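Local structure of DUF3201 domain-containing protein (Pyrococcus furiosus, 1YB3) at residues T40-S45 and A67-P72; V86-K91 and M144-V149; A50-D55 and G77-G82. The protein is of unknown function and is a hyperthermophile's member of the DUF3201 family. All coordinates share one frame; numbering follows the deposited sequence.

Contact 1 (T40-S45 and A67-P72)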
# COMPACT_ATOMS: atom_id res chain seq x y z
N THR A 40 9.37 1.60 13.66
CA THR A 40 10.66 1.13 13.17
C THR A 40 10.68 1.15 11.65
O THR A 40 9.92 0.42 11.00
CB THR A 40 10.96 -0.28 13.67
OG1 THR A 40 11.00 -0.27 15.11
CG2 THR A 40 12.30 -0.75 13.13
N VAL A 41 11.53 2.00 11.09
CA VAL A 41 11.56 2.22 9.63
C VAL A 41 12.85 1.59 9.11
O VAL A 41 13.94 2.04 9.46
CB VAL A 41 11.50 3.71 9.25
CG1 VAL A 41 11.59 3.89 7.74
CG2 VAL A 41 10.19 4.34 9.75
N GLU A 42 12.71 0.57 8.28
CA GLU A 42 13.88 -0.20 7.84
C GLU A 42 14.49 0.42 6.59
O GLU A 42 13.98 1.40 6.06
CB GLU A 42 13.50 -1.66 7.61
CG GLU A 42 12.89 -2.37 8.84
CD GLU A 42 13.91 -2.61 9.95
OE1 GLU A 42 15.12 -2.40 9.72
OE2 GLU A 42 13.49 -3.01 11.05
N GLU A 43 15.59 -0.17 6.11
CA GLU A 43 16.27 0.34 4.91
C GLU A 43 15.55 -0.07 3.63
O GLU A 43 14.82 -1.05 3.60
CB GLU A 43 17.72 -0.16 4.86
CG GLU A 43 18.56 0.18 6.09
CD GLU A 43 18.79 1.68 6.28
OE1 GLU A 43 18.61 2.46 5.32
OE2 GLU A 43 19.15 2.09 7.41
N VAL A 44 15.80 0.67 2.56
CA VAL A 44 15.25 0.35 1.26
C VAL A 44 15.83 -0.98 0.77
O VAL A 44 17.04 -1.21 0.90
CB VAL A 44 15.56 1.46 0.23
CG1 VAL A 44 15.12 1.04 -1.18
CG2 VAL A 44 14.90 2.77 0.64
N SER A 45 14.97 -1.84 0.25
CA SER A 45 15.42 -3.08 -0.37
C SER A 45 14.74 -3.23 -1.74
O SER A 45 13.88 -2.42 -2.11
CB SER A 45 15.14 -4.27 0.54
OG SER A 45 13.77 -4.62 0.54
N ALA A 67 11.40 -0.64 -1.98
CA ALA A 67 10.41 -0.56 -0.90
C ALA A 67 11.14 -0.65 0.43
O ALA A 67 12.21 -1.24 0.51
CB ALA A 67 9.35 -1.67 -1.02
N PHE A 68 10.55 -0.08 1.48
CA PHE A 68 11.12 -0.20 2.83
C PHE A 68 10.03 -0.52 3.83
O PHE A 68 8.92 0.01 3.71
CB PHE A 68 11.94 1.04 3.25
CG PHE A 68 11.17 2.34 3.23
CD1 PHE A 68 10.54 2.81 4.40
CD2 PHE A 68 11.07 3.10 2.05
CE1 PHE A 68 9.85 4.03 4.39
CE2 PHE A 68 10.39 4.31 2.04
CZ PHE A 68 9.75 4.77 3.23
N ALA A 69 10.34 -1.40 4.78
CA ALA A 69 9.40 -1.79 5.85
C ALA A 69 9.18 -0.67 6.87
O ALA A 69 10.12 0.08 7.21
CB ALA A 69 9.95 -3.02 6.58
N VAL A 70 7.94 -0.58 7.34
CA VAL A 70 7.55 0.25 8.48
C VAL A 70 6.80 -0.70 9.42
O VAL A 70 5.72 -1.14 9.11
CB VAL A 70 6.63 1.42 8.09
CG1 VAL A 70 6.30 2.29 9.33
CG2 VAL A 70 7.25 2.30 6.97
N LYS A 71 7.42 -1.05 10.54
CA LYS A 71 6.83 -2.04 11.45
C LYS A 71 5.76 -1.37 12.32
O LYS A 71 5.91 -0.22 12.69
CB LYS A 71 7.91 -2.65 12.32
CG LYS A 71 9.04 -3.29 11.52
CD LYS A 71 9.92 -4.12 12.44
CE LYS A 71 10.95 -4.88 11.63
NZ LYS A 71 11.57 -5.93 12.49
N PRO A 72 4.68 -2.10 12.65
CA PRO A 72 4.39 -3.48 12.31
C PRO A 72 3.56 -3.60 11.03
O PRO A 72 2.53 -2.92 10.87
CB PRO A 72 3.58 -3.97 13.52
CG PRO A 72 2.81 -2.74 13.96
CD PRO A 72 3.62 -1.53 13.51
O HOH W 1 7.27 -0.07 15.11
O HOH W 2 12.76 -2.90 4.40
O HOH W 3 11.35 -3.92 2.39
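The edge of the seven-stranded antiparallel sheet is formed where T40 to S45 pairs with A67 to K71, and the pairing is made in two places with a break between them. At one end K71 N donates to T40 O and E42 N to A69 O (2.8 Å), a nearly straight bond, 172° at the hydrogen, that frames the non-hydrogen-bonded pair V41 and V70. At the other end S45 and A67 exchange two backbone bonds, the shorter from S45 N to A67 O at 2.8 Å. Four steps from V41 to S45 match only three from V70 to A67, so the outer strand carries one residue more. It bows out at E43, where a water fills in, giving a hydrogen to E43 O and accepting one from A69 N (2.9 Å).

F68 works behind this bow. Its CG sits between the backbone N and the carbonyl carbon (chi1 58°), swinging the ring under the outer strand: CD1 meets V41 CG1 at 3.7 Å, and across the ring's width CD2 meets V44 CG2 at 4.1 Å. Both approaches are oblique to the ring. F68 CB also lies 3.5 Å from E42 O. The carbonyls of V41 and E42 point to R29 of helix 11-35, which hydrogen-bonds both.

On the side of T40 and K71, A69 CB rests against E42 CG at 3.8 Å. K71, extended beyond CG, runs alongside T40, and its CE lies 3.2 Å from E42 OE2; the salt bridge from NZ to that oxygen is a long one. This is an interrupted edge strand of an antiparallel sheet, with V41, V44 and F68 on the side of helix 11-35, where R29 also pairs with E43, and the E42-K71 pair on the other side.

Contact 2 (V86-K91 and M144-V149)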
# COMPACT_ATOMS: atom_id res chain seq x y z
N VAL A 86 1.40 0.15 2.15
CA VAL A 86 0.49 -0.95 2.47
C VAL A 86 0.72 -1.37 3.90
O VAL A 86 1.87 -1.43 4.34
CB VAL A 86 0.69 -2.15 1.48
CG1 VAL A 86 2.13 -2.58 1.41
CG2 VAL A 86 -0.26 -3.33 1.82
N PHE A 87 -0.36 -1.66 4.63
CA PHE A 87 -0.25 -2.25 5.96
C PHE A 87 -1.05 -3.53 6.00
O PHE A 87 -2.16 -3.58 5.45
CB PHE A 87 -0.80 -1.31 7.02
CG PHE A 87 0.19 -0.25 7.45
CD1 PHE A 87 1.05 -0.50 8.51
CD2 PHE A 87 0.24 0.97 6.81
CE1 PHE A 87 1.99 0.45 8.92
CE2 PHE A 87 1.19 1.95 7.22
CZ PHE A 87 2.04 1.67 8.27
N ALA A 88 -0.49 -4.54 6.67
CA ALA A 88 -1.14 -5.84 6.84
C ALA A 88 -1.58 -5.97 8.28
O ALA A 88 -0.80 -5.68 9.20
CB ALA A 88 -0.17 -6.96 6.48
N PHE A 89 -2.80 -6.47 8.48
CA PHE A 89 -3.32 -6.72 9.82
C PHE A 89 -3.95 -8.12 9.89
O PHE A 89 -4.57 -8.56 8.91
CB PHE A 89 -4.37 -5.68 10.20
CG PHE A 89 -3.87 -4.25 10.19
CD1 PHE A 89 -2.94 -3.82 11.14
CD2 PHE A 89 -4.35 -3.34 9.26
CE1 PHE A 89 -2.48 -2.49 11.13
CE2 PHE A 89 -3.90 -2.01 9.25
CZ PHE A 89 -2.96 -1.60 10.20
N PRO A 90 -3.81 -8.81 11.05
CA PRO A 90 -4.52 -10.08 11.21
C PRO A 90 -6.04 -9.89 11.12
O PRO A 90 -6.59 -8.95 11.70
CB PRO A 90 -4.11 -10.56 12.61
CG PRO A 90 -2.88 -9.80 12.96
CD PRO A 90 -3.02 -8.47 12.24
N LYS A 91 -6.70 -10.79 10.40
CA LYS A 91 -8.15 -10.72 10.20
C LYS A 91 -8.92 -10.55 11.52
O LYS A 91 -9.89 -9.79 11.57
CB LYS A 91 -8.60 -11.99 9.44
CG LYS A 91 -10.08 -12.14 9.16
CD LYS A 91 -10.37 -13.37 8.26
CE LYS A 91 -10.18 -14.70 8.97
NZ LYS A 91 -10.70 -15.87 8.16
N MSE A 144 -3.97 -12.77 6.94
CA MSE A 144 -3.45 -11.39 6.93
C MSE A 144 -4.14 -10.62 5.81
O MSE A 144 -4.18 -11.08 4.66
CB MSE A 144 -1.93 -11.38 6.71
CG MSE A 144 -1.13 -12.13 7.78
SE MSE A 144 -1.34 -11.31 9.55
CE MSE A 144 -0.78 -9.53 9.08
N ILE A 145 -4.70 -9.45 6.14
CA ILE A 145 -5.39 -8.63 5.15
C ILE A 145 -4.58 -7.35 4.94
O ILE A 145 -4.26 -6.67 5.91
CB ILE A 145 -6.83 -8.24 5.60
CG1 ILE A 145 -7.63 -9.47 6.10
CG2 ILE A 145 -7.58 -7.44 4.51
CD1 ILE A 145 -7.70 -10.68 5.12
N ASN A 146 -4.27 -7.06 3.68
CA ASN A 146 -3.47 -5.91 3.29
C ASN A 146 -4.33 -4.78 2.77
O ASN A 146 -5.29 -5.00 2.00
CB ASN A 146 -2.47 -6.28 2.20
CG ASN A 146 -1.44 -7.26 2.67
OD1 ASN A 146 -0.41 -6.88 3.21
ND2 ASN A 146 -1.69 -8.55 2.44
N PHE A 147 -3.98 -3.54 3.17
CA PHE A 147 -4.66 -2.33 2.74
C PHE A 147 -3.60 -1.47 2.08
O PHE A 147 -2.69 -1.02 2.76
CB PHE A 147 -5.23 -1.60 3.97
CG PHE A 147 -6.26 -2.40 4.71
CD1 PHE A 147 -7.62 -2.20 4.48
CD2 PHE A 147 -5.85 -3.44 5.58
CE1 PHE A 147 -8.59 -3.00 5.13
CE2 PHE A 147 -6.79 -4.24 6.22
CZ PHE A 147 -8.17 -4.02 6.00
N GLU A 148 -3.69 -1.32 0.76
CA GLU A 148 -2.70 -0.59 -0.03
C GLU A 148 -3.32 0.69 -0.61
O GLU A 148 -4.40 0.66 -1.19
CB GLU A 148 -2.12 -1.45 -1.19
CG GLU A 148 -1.27 -0.63 -2.15
CD GLU A 148 -0.62 -1.45 -3.28
OE1 GLU A 148 -0.44 -2.68 -3.09
OE2 GLU A 148 -0.27 -0.87 -4.33
N VAL A 149 -2.62 1.81 -0.44
CA VAL A 149 -3.03 3.07 -1.05
C VAL A 149 -1.95 3.51 -2.04
O VAL A 149 -0.76 3.54 -1.69
CB VAL A 149 -3.26 4.15 0.05
CG1 VAL A 149 -3.66 5.47 -0.58
CG2 VAL A 149 -4.32 3.63 1.10
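V86 begins the pairing of two inner strands of the sheet by laying CG2 obliquely across N146 CB, 3.7 Å away, while its CB meets E148 CB. F87 trades two backbone bonds with F147; the one from F147 N to F87 O measures 2.9 Å. That same oxygen lies in the plane of the F147 ring, 3.7 Å from CD2 at its edge, whereas the F87 ring leads away to meet F165. A88 CB fits between M144 CE and N146 OD1, the latter at 3.3 Å. F89 repeats the paired bonds, with I145, and I145 N to F89 O is almost straight at 178°. The F89 side chain crosses that of F147 at about a right angle, bringing CD2 to CD2 at 4.0 Å, F147 CD2 coming in at the edge of the F89 ring, near its plane. P90 lies alongside selenomethionine M144, whose chain, bent at chi2 (-63°) and chi3, folds SE back to 4.0 Å from P90 CG. K91 CB ends the walk near I145 CG1. The four hydrogen bonds are all backbone to backbone, so the side chains add packing: aromatic on the buried face, mixed on the other, where E148 turns to Y112.

Contact 3 (A50-D55 and G77-G82)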
# COMPACT_ATOMS: atom_id res chain seq x y z
N ALA A 50 6.67 -8.77 -8.00
CA ALA A 50 5.42 -8.20 -7.52
C ALA A 50 4.53 -7.84 -8.71
O ALA A 50 5.04 -7.55 -9.81
CB ALA A 50 5.73 -6.94 -6.67
N TYR A 51 3.21 -7.85 -8.52
CA TYR A 51 2.30 -7.49 -9.60
C TYR A 51 1.82 -6.05 -9.41
O TYR A 51 1.72 -5.57 -8.26
CB TYR A 51 1.07 -8.41 -9.61
CG TYR A 51 1.28 -9.81 -10.16
CD1 TYR A 51 0.64 -10.23 -11.33
CD2 TYR A 51 2.09 -10.73 -9.49
CE1 TYR A 51 0.80 -11.53 -11.83
CE2 TYR A 51 2.27 -12.03 -9.98
CZ TYR A 51 1.61 -12.41 -11.15
OH TYR A 51 1.79 -13.68 -11.63
N LEU A 52 1.50 -5.38 -10.50
CA LEU A 52 0.76 -4.12 -10.40
C LEU A 52 -0.43 -4.12 -11.34
O LEU A 52 -0.47 -4.84 -12.34
CB LEU A 52 1.66 -2.89 -10.57
CG LEU A 52 2.02 -2.42 -11.98
CD1 LEU A 52 2.74 -1.07 -11.93
CD2 LEU A 52 2.87 -3.46 -12.68
N TYR A 53 -1.43 -3.32 -10.99
CA TYR A 53 -2.66 -3.25 -11.73
C TYR A 53 -2.53 -2.17 -12.81
O TYR A 53 -2.63 -0.97 -12.51
CB TYR A 53 -3.82 -2.93 -10.78
CG TYR A 53 -5.19 -3.26 -11.33
CD1 TYR A 53 -5.62 -4.59 -11.47
CD2 TYR A 53 -6.08 -2.25 -11.69
CE1 TYR A 53 -6.88 -4.89 -11.97
CE2 TYR A 53 -7.35 -2.53 -12.18
CZ TYR A 53 -7.74 -3.86 -12.32
OH TYR A 53 -9.00 -4.14 -12.82
N ILE A 54 -2.29 -2.61 -14.04
CA ILE A 54 -2.16 -1.68 -15.19
C ILE A 54 -3.27 -1.90 -16.19
O ILE A 54 -3.49 -3.04 -16.65
CB ILE A 54 -0.84 -1.85 -15.99
CG1 ILE A 54 0.33 -2.21 -15.10
CG2 ILE A 54 -0.56 -0.58 -16.82
CD1 ILE A 54 1.48 -2.82 -15.88
N ASP A 55 -3.96 -0.81 -16.53
CA ASP A 55 -5.02 -0.82 -17.54
C ASP A 55 -5.99 -2.00 -17.40
O ASP A 55 -6.27 -2.72 -18.36
CB ASP A 55 -4.42 -0.75 -18.96
CG ASP A 55 -3.41 0.39 -19.11
OD1 ASP A 55 -3.65 1.49 -18.57
OD2 ASP A 55 -2.36 0.18 -19.78
N GLY A 77 6.77 2.12 -0.81
CA GLY A 77 7.65 1.91 -2.00
C GLY A 77 7.22 2.70 -3.21
O GLY A 77 6.34 3.58 -3.13
N ALA A 78 7.85 2.42 -4.35
CA ALA A 78 7.44 3.07 -5.60
C ALA A 78 7.57 2.06 -6.70
O ALA A 78 8.43 1.15 -6.64
CB ALA A 78 8.32 4.28 -5.90
N THR A 79 6.68 2.19 -7.67
CA THR A 79 6.73 1.41 -8.92
C THR A 79 6.65 2.45 -10.04
O THR A 79 6.55 3.65 -9.78
CB THR A 79 5.49 0.51 -9.06
OG1 THR A 79 4.35 1.34 -9.24
CG2 THR A 79 5.29 -0.42 -7.81
N PRO A 80 6.70 2.02 -11.31
CA PRO A 80 6.54 3.03 -12.37
C PRO A 80 5.23 3.85 -12.31
O PRO A 80 5.12 4.90 -12.95
CB PRO A 80 6.61 2.20 -13.66
CG PRO A 80 7.46 1.00 -13.27
CD PRO A 80 6.97 0.68 -11.87
N GLN A 81 4.26 3.36 -11.53
CA GLN A 81 3.00 4.11 -11.31
C GLN A 81 3.13 5.24 -10.29
O GLN A 81 2.35 6.22 -10.32
CB GLN A 81 1.89 3.17 -10.83
CG GLN A 81 1.25 2.32 -11.92
CD GLN A 81 0.11 1.46 -11.40
OE1 GLN A 81 0.15 0.97 -10.27
NE2 GLN A 81 -0.91 1.28 -12.22
N GLY A 82 4.11 5.12 -9.41
CA GLY A 82 4.32 6.09 -8.33
C GLY A 82 4.46 5.45 -6.96
O GLY A 82 4.74 4.26 -6.84
O HOH W 4 -0.92 -1.32 -9.14
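L52 and Q81 approach from opposite directions, and the close packing of the contact is where they meet. L52 CD1 sits over the face of the Q81 amide, 3.7 Å from CD and equally close to CG, and reaches 4.0 Å from T79 OG1. L52 CG sits between the backbone N and the carbonyl carbon (chi1 82°), and with CD1 extended beyond it the methyl reaches across to the turn. L52 and T79 are both buried.

The turn itself is the tip of the hairpin joining strands 74-79 and 82-90. T79 to G82 form a type I beta turn, and T79 and G82 bond to each other in both directions, with G82 N to T79 O at 2.9 Å. At the backbone angles of G82 a side chain would jam against the carbonyl oxygen of Q81, which calls for glycine. Inside the bend T79 OG1 accepts from Q81 N at 3.1 Å, an ST turn. A valine in place of T79 would probably leave Q81 N without its side-chain acceptor and the base of Q81 less firmly set.

The looser side lies outward, where exposed Q81 reaches the strand 51-54 with a chain extended beyond CG. NE2 donates to Y53 O at 2.8 Å, but the bond is bent, 138° at the hydrogen, and NE2 stands above the carbonyl plane rather than on a lone pair. OE1 engages Y53 through a water that donates to it and accepts from Y53 N, 2.8 Å away. Donating to Y53 O at one end and accepting from the water at the other is consistent with this way round for the amide. I54 comes no closer than 4.4 Å, from CA to Q81 NE2, while the Y53 ring turns away to meet W58 edge-to-face.

Overall arrangement
Contacts 1 and 2 are both strand pairings in the same seven-stranded sheet, but contact 1 is at its edge, with several exposed residues, and contact 2 among its inner strands, with a single exposed one; their centres are about 15 Å apart. They touch where F87 packs on the carbonyls of V70 and P72. The inner pairing keeps an unbroken register and an aromatic buried face; the edge pairing slips by one residue and leans on water and a long salt bridge. Contact 3, small and ending in exposed Q81, pairs no strands: it joins the 51-54/57-60 hairpin to a turn of the large sheet. It meets contact 1 where A67 CB packs on G77 CA, and its turn leads directly into the strand of contact 2.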